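Local coordinates for S-adenosylmethionine:tRNA ribosyltransferase-isomerase (Thermotoga maritima, PDB 1VKY), which probably transfers and isomerises the ribose moiety of S-adenosylmethionine onto 7-aminomethyl-7-deazaguanine in tRNA, forming epoxyqueuosine during queuosine biosynthesis, at residues 209-214 against 232-237; 133-138 against 278-283; 236-241 against 268-273; 69-74 against 260-265. One frame throughout, in Å; residues are numbered along the deposited sequence.

Contact 1 (209-214 against 232-237)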
# COMPACT_ATOMS: atom_id res chain seq x y z
N VAL B 209 -1.42 -10.81 20.24
CA VAL B 209 -0.95 -12.10 19.77
C VAL B 209 0.10 -11.76 18.74
O VAL B 209 0.10 -10.67 18.18
CB VAL B 209 -2.09 -13.01 19.20
CG1 VAL B 209 -3.02 -13.41 20.33
CG2 VAL B 209 -2.82 -12.37 18.07
N VAL B 210 0.95 -12.72 18.46
CA VAL B 210 2.08 -12.50 17.56
C VAL B 210 2.08 -13.54 16.44
O VAL B 210 1.65 -14.71 16.62
CB VAL B 210 3.42 -12.56 18.36
CG1 VAL B 210 4.61 -12.15 17.49
CG2 VAL B 210 3.37 -11.64 19.59
N LEU B 211 2.49 -13.09 15.27
CA LEU B 211 2.67 -13.97 14.14
C LEU B 211 4.16 -13.87 13.75
O LEU B 211 4.63 -12.83 13.34
CB LEU B 211 1.77 -13.57 12.98
CG LEU B 211 1.73 -14.62 11.87
CD1 LEU B 211 1.13 -15.96 12.33
CD2 LEU B 211 1.01 -14.09 10.65
N HIS B 212 4.88 -14.95 13.94
CA HIS B 212 6.31 -14.97 13.65
C HIS B 212 6.49 -15.50 12.24
O HIS B 212 6.13 -16.63 11.98
CB HIS B 212 7.01 -15.87 14.62
CG HIS B 212 6.91 -15.41 16.04
ND1 HIS B 212 7.76 -14.48 16.58
CD2 HIS B 212 6.05 -15.76 17.04
CE1 HIS B 212 7.44 -14.27 17.85
NE2 HIS B 212 6.41 -15.03 18.16
N VAL B 213 7.06 -14.68 11.37
CA VAL B 213 7.16 -14.96 9.94
C VAL B 213 8.61 -15.33 9.55
O VAL B 213 9.56 -14.56 9.76
CB VAL B 213 6.65 -13.77 9.13
CG1 VAL B 213 6.68 -14.08 7.65
CG2 VAL B 213 5.24 -13.41 9.57
N GLY B 214 8.74 -16.55 9.05
CA GLY B 214 10.02 -17.13 8.70
C GLY B 214 10.39 -16.82 7.26
O GLY B 214 10.06 -17.59 6.35
N HIS B 232 6.14 -17.92 3.89
CA HIS B 232 6.34 -19.36 3.99
C HIS B 232 6.93 -19.73 5.36
O HIS B 232 8.04 -19.35 5.69
CB HIS B 232 7.25 -19.85 2.87
CG HIS B 232 7.32 -21.34 2.75
ND1 HIS B 232 8.02 -22.13 3.64
CD2 HIS B 232 6.78 -22.19 1.84
CE1 HIS B 232 7.91 -23.40 3.29
NE2 HIS B 232 7.16 -23.46 2.21
N GLU B 233 6.17 -20.51 6.13
CA GLU B 233 6.37 -20.69 7.59
C GLU B 233 5.99 -19.49 8.48
O GLU B 233 6.63 -18.44 8.48
CB GLU B 233 7.76 -21.22 7.95
CG GLU B 233 7.84 -22.73 7.79
CD GLU B 233 8.73 -23.37 8.82
OE1 GLU B 233 9.84 -22.83 9.08
OE2 GLU B 233 8.33 -24.43 9.35
N GLU B 234 4.92 -19.69 9.23
CA GLU B 234 4.38 -18.70 10.13
C GLU B 234 3.96 -19.42 11.39
O GLU B 234 3.32 -20.46 11.35
CB GLU B 234 3.19 -18.01 9.49
CG GLU B 234 3.59 -17.06 8.37
CD GLU B 234 2.40 -16.50 7.59
OE1 GLU B 234 1.27 -17.00 7.81
OE2 GLU B 234 2.62 -15.58 6.75
N PHE B 235 4.38 -18.88 12.52
CA PHE B 235 4.05 -19.46 13.79
C PHE B 235 3.29 -18.42 14.56
O PHE B 235 3.71 -17.26 14.63
CB PHE B 235 5.32 -19.87 14.56
CG PHE B 235 6.19 -20.84 13.82
CD1 PHE B 235 7.17 -20.38 12.95
CD2 PHE B 235 6.04 -22.18 13.99
CE1 PHE B 235 7.97 -21.25 12.26
CE2 PHE B 235 6.84 -23.07 13.30
CZ PHE B 235 7.81 -22.61 12.44
N TYR B 236 2.16 -18.82 15.13
CA TYR B 236 1.46 -17.91 16.02
C TYR B 236 2.04 -18.06 17.40
O TYR B 236 2.57 -19.11 17.77
CB TYR B 236 -0.06 -18.17 16.06
CG TYR B 236 -0.43 -19.51 16.64
CD1 TYR B 236 -0.46 -19.70 18.04
CD2 TYR B 236 -0.71 -20.59 15.83
CE1 TYR B 236 -0.81 -20.91 18.57
CE2 TYR B 236 -1.08 -21.80 16.38
CZ TYR B 236 -1.13 -21.95 17.73
OH TYR B 236 -1.43 -23.18 18.25
N GLN B 237 1.92 -17.00 18.18
CA GLN B 237 2.24 -17.07 19.61
C GLN B 237 1.17 -16.33 20.39
O GLN B 237 0.81 -15.22 20.03
CB GLN B 237 3.61 -16.42 19.88
CG GLN B 237 4.05 -16.48 21.36
CD GLN B 237 5.32 -15.71 21.65
OE1 GLN B 237 5.78 -14.94 20.81
NE2 GLN B 237 5.88 -15.91 22.84

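Contact 2 (133-138 against 278-283)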
# COMPACT_ATOMS: atom_id res chain seq x y z
N GLY B 133 9.68 -24.34 27.35
CA GLY B 133 8.45 -23.65 27.61
C GLY B 133 7.31 -24.60 27.54
O GLY B 133 7.37 -25.62 26.83
N GLU B 134 6.26 -24.24 28.29
CA GLU B 134 4.94 -24.88 28.22
C GLU B 134 4.37 -24.81 26.78
O GLU B 134 3.51 -25.61 26.40
CB GLU B 134 3.95 -24.19 29.20
CG GLU B 134 4.26 -24.35 30.71
CD GLU B 134 5.04 -23.18 31.32
OE1 GLU B 134 4.48 -22.47 32.20
OE2 GLU B 134 6.20 -22.97 30.90
N ASP B 135 4.86 -23.85 26.00
CA ASP B 135 4.44 -23.65 24.61
C ASP B 135 5.21 -24.52 23.61
O ASP B 135 4.91 -24.49 22.42
CB ASP B 135 4.53 -22.14 24.21
CG ASP B 135 5.88 -21.47 24.54
OD1 ASP B 135 6.92 -22.16 24.74
OD2 ASP B 135 5.99 -20.21 24.57
N GLY B 136 6.20 -25.27 24.08
CA GLY B 136 7.01 -26.14 23.20
C GLY B 136 8.33 -25.56 22.72
O GLY B 136 9.04 -26.17 21.93
N THR B 137 8.66 -24.36 23.18
CA THR B 137 9.90 -23.73 22.79
C THR B 137 10.98 -24.21 23.73
O THR B 137 10.71 -24.96 24.67
CB THR B 137 9.75 -22.22 22.86
OG1 THR B 137 9.29 -21.85 24.16
CG2 THR B 137 8.62 -21.72 21.88
N ARG B 138 12.20 -23.79 23.42
CA ARG B 138 13.39 -24.05 24.21
C ARG B 138 13.95 -22.70 24.57
O ARG B 138 14.02 -21.82 23.73
CB ARG B 138 14.41 -24.81 23.36
CG ARG B 138 14.38 -26.33 23.51
CD ARG B 138 13.03 -26.87 23.67
NE ARG B 138 12.94 -28.31 23.61
CZ ARG B 138 11.77 -28.92 23.46
NH1 ARG B 138 10.66 -28.20 23.40
NH2 ARG B 138 11.71 -30.24 23.39
N GLU B 278 0.53 -20.78 27.75
CA GLU B 278 1.05 -20.04 26.64
C GLU B 278 1.04 -21.00 25.48
O GLU B 278 1.09 -22.22 25.68
CB GLU B 278 2.50 -19.57 26.93
CG GLU B 278 3.36 -20.71 27.45
CD GLU B 278 4.81 -20.33 27.82
OE1 GLU B 278 5.15 -19.14 27.79
OE2 GLU B 278 5.61 -21.26 28.12
N TYR B 279 0.94 -20.44 24.27
CA TYR B 279 0.89 -21.24 23.05
C TYR B 279 1.79 -20.72 21.96
O TYR B 279 1.84 -19.52 21.69
CB TYR B 279 -0.54 -21.26 22.48
CG TYR B 279 -1.61 -21.76 23.40
CD1 TYR B 279 -2.13 -20.93 24.36
CD2 TYR B 279 -2.14 -23.05 23.28
CE1 TYR B 279 -3.13 -21.34 25.18
CE2 TYR B 279 -3.16 -23.47 24.10
CZ TYR B 279 -3.64 -22.61 25.05
OH TYR B 279 -4.63 -22.98 25.90
N VAL B 280 2.46 -21.65 21.28
CA VAL B 280 3.17 -21.34 20.05
C VAL B 280 2.88 -22.50 19.10
O VAL B 280 2.90 -23.65 19.53
CB VAL B 280 4.70 -21.27 20.24
CG1 VAL B 280 5.40 -21.10 18.91
CG2 VAL B 280 5.08 -20.09 21.14
N GLY B 281 2.63 -22.22 17.84
CA GLY B 281 2.34 -23.29 16.89
C GLY B 281 2.06 -22.76 15.52
O GLY B 281 2.29 -21.60 15.23
N LYS B 282 1.56 -23.64 14.66
CA LYS B 282 1.17 -23.29 13.31
C LYS B 282 -0.29 -23.58 13.26
O LYS B 282 -0.76 -24.53 13.90
CB LYS B 282 1.87 -24.17 12.28
CG LYS B 282 3.33 -23.85 12.10
CD LYS B 282 3.98 -24.80 11.09
CE LYS B 282 4.87 -24.03 10.11
NZ LYS B 282 5.95 -24.92 9.53
N THR B 283 -1.03 -22.75 12.56
CA THR B 283 -2.43 -22.99 12.39
C THR B 283 -2.79 -23.25 10.95
O THR B 283 -2.42 -22.49 10.07
CB THR B 283 -3.29 -21.88 12.98
OG1 THR B 283 -4.67 -22.18 12.68
CG2 THR B 283 -3.01 -20.50 12.35

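Contact 3 (236-241 against 268-273)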
# COMPACT_ATOMS: atom_id res chain seq x y z
N TYR B 236 2.16 -18.82 15.13
CA TYR B 236 1.46 -17.91 16.02
C TYR B 236 2.04 -18.06 17.40
O TYR B 236 2.57 -19.11 17.77
CB TYR B 236 -0.06 -18.17 16.06
CG TYR B 236 -0.43 -19.51 16.64
CD1 TYR B 236 -0.46 -19.70 18.04
CD2 TYR B 236 -0.71 -20.59 15.83
CE1 TYR B 236 -0.81 -20.91 18.57
CE2 TYR B 236 -1.08 -21.80 16.38
CZ TYR B 236 -1.13 -21.95 17.73
OH TYR B 236 -1.43 -23.18 18.25
N GLN B 237 1.92 -17.00 18.18
CA GLN B 237 2.24 -17.07 19.61
C GLN B 237 1.17 -16.33 20.39
O GLN B 237 0.81 -15.22 20.03
CB GLN B 237 3.61 -16.42 19.88
CG GLN B 237 4.05 -16.48 21.36
CD GLN B 237 5.32 -15.71 21.65
OE1 GLN B 237 5.78 -14.94 20.81
NE2 GLN B 237 5.88 -15.91 22.84
N VAL B 238 0.67 -16.95 21.44
CA VAL B 238 -0.22 -16.35 22.42
C VAL B 238 0.47 -16.45 23.75
O VAL B 238 0.52 -17.50 24.39
CB VAL B 238 -1.60 -17.06 22.51
CG1 VAL B 238 -2.56 -16.24 23.39
CG2 VAL B 238 -2.20 -17.23 21.13
N PRO B 239 1.06 -15.35 24.17
CA PRO B 239 1.87 -15.36 25.34
C PRO B 239 1.08 -15.40 26.63
O PRO B 239 -0.13 -15.17 26.65
CB PRO B 239 2.68 -14.04 25.20
CG PRO B 239 1.81 -13.13 24.44
CD PRO B 239 0.98 -14.01 23.54
N LYS B 240 1.78 -15.69 27.71
CA LYS B 240 1.18 -15.91 29.01
C LYS B 240 0.29 -14.77 29.43
O LYS B 240 -0.76 -15.00 29.95
CB LYS B 240 2.25 -16.10 30.08
CG LYS B 240 3.03 -17.42 30.02
CD LYS B 240 3.89 -17.67 31.25
CE LYS B 240 4.14 -19.18 31.51
NZ LYS B 240 4.37 -19.62 32.95
N GLU B 241 0.72 -13.52 29.21
CA GLU B 241 -0.05 -12.35 29.65
C GLU B 241 -1.38 -12.25 28.87
O GLU B 241 -2.43 -11.91 29.41
CB GLU B 241 0.79 -11.05 29.54
CG GLU B 241 1.50 -10.85 28.23
CD GLU B 241 2.93 -11.43 28.09
OE1 GLU B 241 3.32 -12.48 28.70
OE2 GLU B 241 3.67 -10.82 27.26
N GLU B 268 -9.19 -18.78 17.66
CA GLU B 268 -10.06 -19.96 17.44
C GLU B 268 -9.28 -21.27 17.31
O GLU B 268 -9.78 -22.36 17.65
CB GLU B 268 -10.99 -19.72 16.25
CG GLU B 268 -11.99 -18.61 16.51
CD GLU B 268 -12.88 -18.84 17.73
OE1 GLU B 268 -13.38 -19.98 17.90
OE2 GLU B 268 -13.11 -17.90 18.52
N THR B 269 -8.03 -21.19 16.89
CA THR B 269 -7.12 -22.32 16.94
C THR B 269 -6.81 -22.74 18.39
O THR B 269 -6.96 -23.94 18.76
CB THR B 269 -5.84 -21.95 16.19
OG1 THR B 269 -6.13 -21.74 14.80
CG2 THR B 269 -4.81 -23.07 16.26
N ILE B 270 -6.40 -21.80 19.24
CA ILE B 270 -6.06 -22.20 20.63
C ILE B 270 -7.28 -22.58 21.45
O ILE B 270 -7.16 -23.35 22.41
CB ILE B 270 -5.21 -21.13 21.41
CG1 ILE B 270 -6.04 -19.89 21.75
CG2 ILE B 270 -3.98 -20.79 20.63
CD1 ILE B 270 -5.45 -19.02 22.76
N ALA B 271 -8.44 -22.04 21.10
CA ALA B 271 -9.70 -22.42 21.75
C ALA B 271 -9.98 -23.91 21.56
O ALA B 271 -10.77 -24.46 22.30
CB ALA B 271 -10.88 -21.62 21.18
N ARG B 272 -9.41 -24.53 20.53
CA ARG B 272 -9.69 -25.93 20.22
C ARG B 272 -8.54 -26.84 20.66
O ARG B 272 -8.50 -28.00 20.28
CB ARG B 272 -9.95 -26.09 18.73
CG ARG B 272 -11.31 -25.45 18.32
CD ARG B 272 -11.49 -25.23 16.89
NE ARG B 272 -12.89 -24.84 16.62
CZ ARG B 272 -13.43 -23.66 16.87
NH1 ARG B 272 -12.72 -22.68 17.41
NH2 ARG B 272 -14.72 -23.45 16.61
N LEU B 273 -7.61 -26.33 21.46
CA LEU B 273 -6.49 -27.13 21.93
C LEU B 273 -6.65 -27.32 23.40
O LEU B 273 -7.38 -26.60 24.06
CB LEU B 273 -5.17 -26.42 21.69
CG LEU B 273 -4.75 -26.22 20.25
CD1 LEU B 273 -3.55 -25.27 20.19
CD2 LEU B 273 -4.45 -27.54 19.60

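Contact 4 (69-74 against 260-265)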
# COMPACT_ATOMS: atom_id res chain seq x y z
N VAL B 69 -7.84 -7.36 21.25
CA VAL B 69 -6.68 -8.21 20.97
C VAL B 69 -6.13 -7.92 19.61
O VAL B 69 -6.81 -8.08 18.58
CB VAL B 69 -7.01 -9.73 21.06
CG1 VAL B 69 -5.71 -10.58 20.99
CG2 VAL B 69 -7.72 -10.03 22.35
N LEU B 70 -4.88 -7.50 19.60
CA LEU B 70 -4.23 -7.11 18.35
C LEU B 70 -3.15 -8.08 17.98
O LEU B 70 -2.48 -8.62 18.83
CB LEU B 70 -3.53 -5.74 18.52
CG LEU B 70 -4.47 -4.58 18.89
CD1 LEU B 70 -3.70 -3.55 19.69
CD2 LEU B 70 -5.01 -3.98 17.68
N ASN B 71 -2.96 -8.25 16.69
CA ASN B 71 -1.89 -9.06 16.21
C ASN B 71 -0.70 -8.21 15.82
O ASN B 71 -0.86 -7.17 15.18
CB ASN B 71 -2.34 -9.83 14.96
CG ASN B 71 -1.26 -10.81 14.45
OD1 ASN B 71 -0.96 -11.79 15.09
ND2 ASN B 71 -0.66 -10.50 13.29
N VAL B 72 0.49 -8.70 16.12
CA VAL B 72 1.74 -8.07 15.73
C VAL B 72 2.52 -9.07 14.92
O VAL B 72 2.81 -10.16 15.42
CB VAL B 72 2.56 -7.71 16.98
CG1 VAL B 72 4.00 -7.34 16.61
CG2 VAL B 72 1.88 -6.59 17.73
N SER B 73 2.83 -8.74 13.68
CA SER B 73 3.62 -9.63 12.83
C SER B 73 5.12 -9.29 12.95
O SER B 73 5.50 -8.13 12.86
CB SER B 73 3.12 -9.56 11.41
OG SER B 73 1.90 -10.30 11.29
N LYS B 74 5.95 -10.29 13.22
CA LYS B 74 7.39 -10.11 13.46
C LYS B 74 8.16 -11.08 12.57
O LYS B 74 7.82 -12.26 12.55
CB LYS B 74 7.76 -10.45 14.90
CG LYS B 74 7.17 -9.53 15.95
CD LYS B 74 7.67 -9.87 17.36
CE LYS B 74 7.35 -8.73 18.35
NZ LYS B 74 7.43 -9.10 19.79
N GLY B 260 -8.69 -7.84 13.54
CA GLY B 260 -8.14 -8.52 12.35
C GLY B 260 -8.37 -10.01 12.30
O GLY B 260 -8.45 -10.65 13.32
N THR B 261 -8.49 -10.56 11.09
CA THR B 261 -8.76 -11.97 10.85
C THR B 261 -7.62 -12.88 11.26
O THR B 261 -7.84 -14.04 11.67
CB THR B 261 -9.04 -12.23 9.36
OG1 THR B 261 -7.97 -11.70 8.56
CG2 THR B 261 -10.27 -11.47 8.88
N THR B 262 -6.39 -12.35 11.23
CA THR B 262 -5.25 -13.14 11.78
C THR B 262 -5.45 -13.43 13.27
O THR B 262 -5.30 -14.56 13.72
CB THR B 262 -3.93 -12.42 11.57
OG1 THR B 262 -3.70 -12.29 10.17
CG2 THR B 262 -2.74 -13.28 12.07
N THR B 263 -5.79 -12.40 14.04
CA THR B 263 -6.12 -12.61 15.44
C THR B 263 -7.21 -13.67 15.63
O THR B 263 -7.11 -14.54 16.50
CB THR B 263 -6.57 -11.29 16.05
OG1 THR B 263 -5.50 -10.33 16.01
CG2 THR B 263 -6.88 -11.46 17.53
N VAL B 264 -8.27 -13.58 14.83
CA VAL B 264 -9.37 -14.58 14.92
C VAL B 264 -8.88 -15.98 14.72
O VAL B 264 -9.23 -16.85 15.49
CB VAL B 264 -10.46 -14.29 13.88
CG1 VAL B 264 -11.51 -15.42 13.85
CG2 VAL B 264 -11.12 -12.96 14.17
N ARG B 265 -8.10 -16.22 13.67
CA ARG B 265 -7.62 -17.57 13.38
C ARG B 265 -6.74 -18.07 14.49
O ARG B 265 -6.84 -19.23 14.88
CB ARG B 265 -6.88 -17.64 12.03
CG ARG B 265 -7.72 -17.20 10.82
CD ARG B 265 -7.01 -17.33 9.38
NE ARG B 265 -5.60 -17.66 9.60
CZ ARG B 265 -4.57 -16.85 9.43
NH1 ARG B 265 -4.72 -15.63 8.95
NH2 ARG B 265 -3.35 -17.30 9.74

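Contact 1 (209-214 against 232-237)
Gln-237 holds CG anti to its backbone N (chi1 -178°) and stays extended beyond it, while His-212 turns CG anti to its carbonyl carbon (chi1 -63°); these two settings bring amide and imidazole together above an antiparallel strand pair of the mixed sheet. NE2 of His-212 donates to OE1 of Gln-237 at 2.7 Å. The oxygen lies nearly in the imidazole plane, but the donor is tilted from the carbonyl plane of the amide, and the two flat groups are turned 39° against each other. CB of Gln-237 meets the imidazole edge in plane, and CG1 of Val-210 covers one face toward the rim. Glu-96 takes up NE2 of Gln-237, which fixes the rotation of the amide.

Beneath, Val-210 with Gln-237 and His-212 with Phe-235 form hydrogen-bonded pairs, alternating with the non-hydrogen-bonded pairs Leu-211 with Tyr-236 and Val-213 with Glu-234. One further bond, Gly-214 N to Glu-233 O, continues the ladder past the end of strand 209-213. On the face opposite His-212, CD1 of Leu-211 lies 4.1 Å from CB of Glu-234, the two side chains crossing at a slant, and Val-213 runs beside Glu-234 in the same direction, with CG2 of Val-213 4.2 Å from CG of Glu-234.

Contact 2 (133-138 against 278-283)
A type I beta turn from Gly-133 to Gly-136, in the loop between strands 125-132 and 138-143 of the six-stranded antiparallel sheet, packs against strand 279-281 at the edge of the mixed sheet and so joins the two sheets. Its principal side chains are two acids, Asp-135 and Glu-278, whose carboxylates stack almost parallel, 7° apart, with OD2 of Asp-135 3.5 Å from CD of Glu-278. Glu-278 places CG between its backbone N and carbonyl carbon (chi1 49°) and then runs out straight, which carries OE2 to the start of the turn. There the backbone N of Asp-135 gives OE2 of Glu-278 a weak bond of 3.4 Å. OE2 of Glu-134 also comes within 3.3 Å of OE2 of Glu-278, although OE1 of Glu-134 is paired with Lys-240.

OD1 of Asp-135 closes an Asx turn by accepting from Thr-137 N at 3.2 Å, the donor lying above the carboxylate plane. CG2 of Val-280 packs against CG2 of Thr-137 at 4.0 Å and lies 3.6 Å from OD2 of Asp-135. An alanine in place of Asp-135 would be likely to deprive Thr-137 N of its side-chain acceptor and Lys-104 of its salt-bridge partner.

With three carboxylates gathered here, Lys-104, bound to Asp-135 and weakly paired with Glu-278, and Lys-240, paired with Glu-134, probably offset part of the mutual repulsion, and the closeness of the acids may favour protonation of one of them.

Contact 3 (236-241 against 268-273)
Strand 236-238 runs past the C-terminal end of helix 261-270 with the backbones well separated, the CA atoms of Val-238 and Ile-270 lying 8.5 Å apart, and side chains span the gap. A type I turn from Ile-270 to Leu-273 then bends the chain so that Leu-273 also reaches the side chain of Tyr-236.

Tyr-236 sets CG between its backbone N and carbonyl carbon (chi1 65°), which sends the ring toward the helix. CG2 of Ile-270 approaches CE1 of Tyr-236 obliquely at 3.8 Å, and CG2 of Thr-269 lies 3.9 Å from CE2 of Tyr-236. The side chains of Leu-273 and Tyr-236 come from opposite directions, CD1 of Leu-273 3.6 Å from OH of Tyr-236. Val-238 and Ile-270 meet tip to tip, CG2 of each 4.0 Å from the other. With a serine at Tyr-236, the methyl groups of Thr-269 and Ile-270 would probably lose the ring they pack on, opening a gap between strand and helix end.

Thr-269 turns only its methyl to the tyrosine; its OG1 bonds to the carbonyl O of Arg-265 and to the hydroxyl of Thr-283. With that hydroxyl engaged elsewhere, the segments are joined by methyls packing on the ring and each other.

Contact 4 (69-74 against 260-265)
Strand 69-74 and the first turn of helix 261-270 cross nearly at right angles, 101° between their directions and 7.5 Å between their axes at closest approach, with Asn-71 and Thr-263 nearest by CA. Thr-263 fits over the strand between Val-69 and Asn-71, using its two branches differently. Its methyl, CG2, is anti to the backbone N and packs on CG1 of Val-69 at 3.8 Å and on the carbonyl O of Val-69 at 3.5 Å. Its hydroxyl, OG1, sits 3.4 Å from CB of Asn-71 and bonds back to the carbonyl O of Val-259, just before the helix.

This is the point where an inner strand of the mixed sheet is covered by the helix that follows its neighbour: strand 256-259 lies parallel beside 67-75, Gly-260 occupies the N-cap position, and the helix then folds back over the sheet. Ala-258 of that neighbouring strand also touches Thr-263.

Further along, the carboxamide of Asn-71 is carried toward the helix by CG standing anti to the backbone N (chi1 -176°). CG2 of Thr-262 abuts it, 3.7 Å from ND2 of Asn-71 and much the same from the amide carbon. That ND2 also makes a weak bond of 3.3 Å to OG of Ser-73. An unidentified ligand, probably from the crystallisation liquor, lies beside this helix start, hydrogen-bonded to OG1 of Thr-261 and weakly to the backbone N of Thr-262.

How the contacts relate
All four contacts meet at the mixed sheet, whose strands 67-75, 205-213, 234-238 and 279-281 follow one another to its edge. Contacts 1 and 3 share Tyr-236 and Gln-237, while contacts 3 and 4, centres about 11 Å apart, use the C-terminal and N-terminal ends of helix 261-270. Contacts 2 and 4 lie farthest apart, about 17 Å between centres. Along the chain, contacts 1 and 3 lie inside the loop closed by contact 2; contact 4 encloses contact 1 and crosses contacts 2 and 3. Contact 2 joins a loop of the six-stranded sheet to the edge strand, and side chains of contact 1 touch strand 89-97 of that same sheet, so both connect the two sheets.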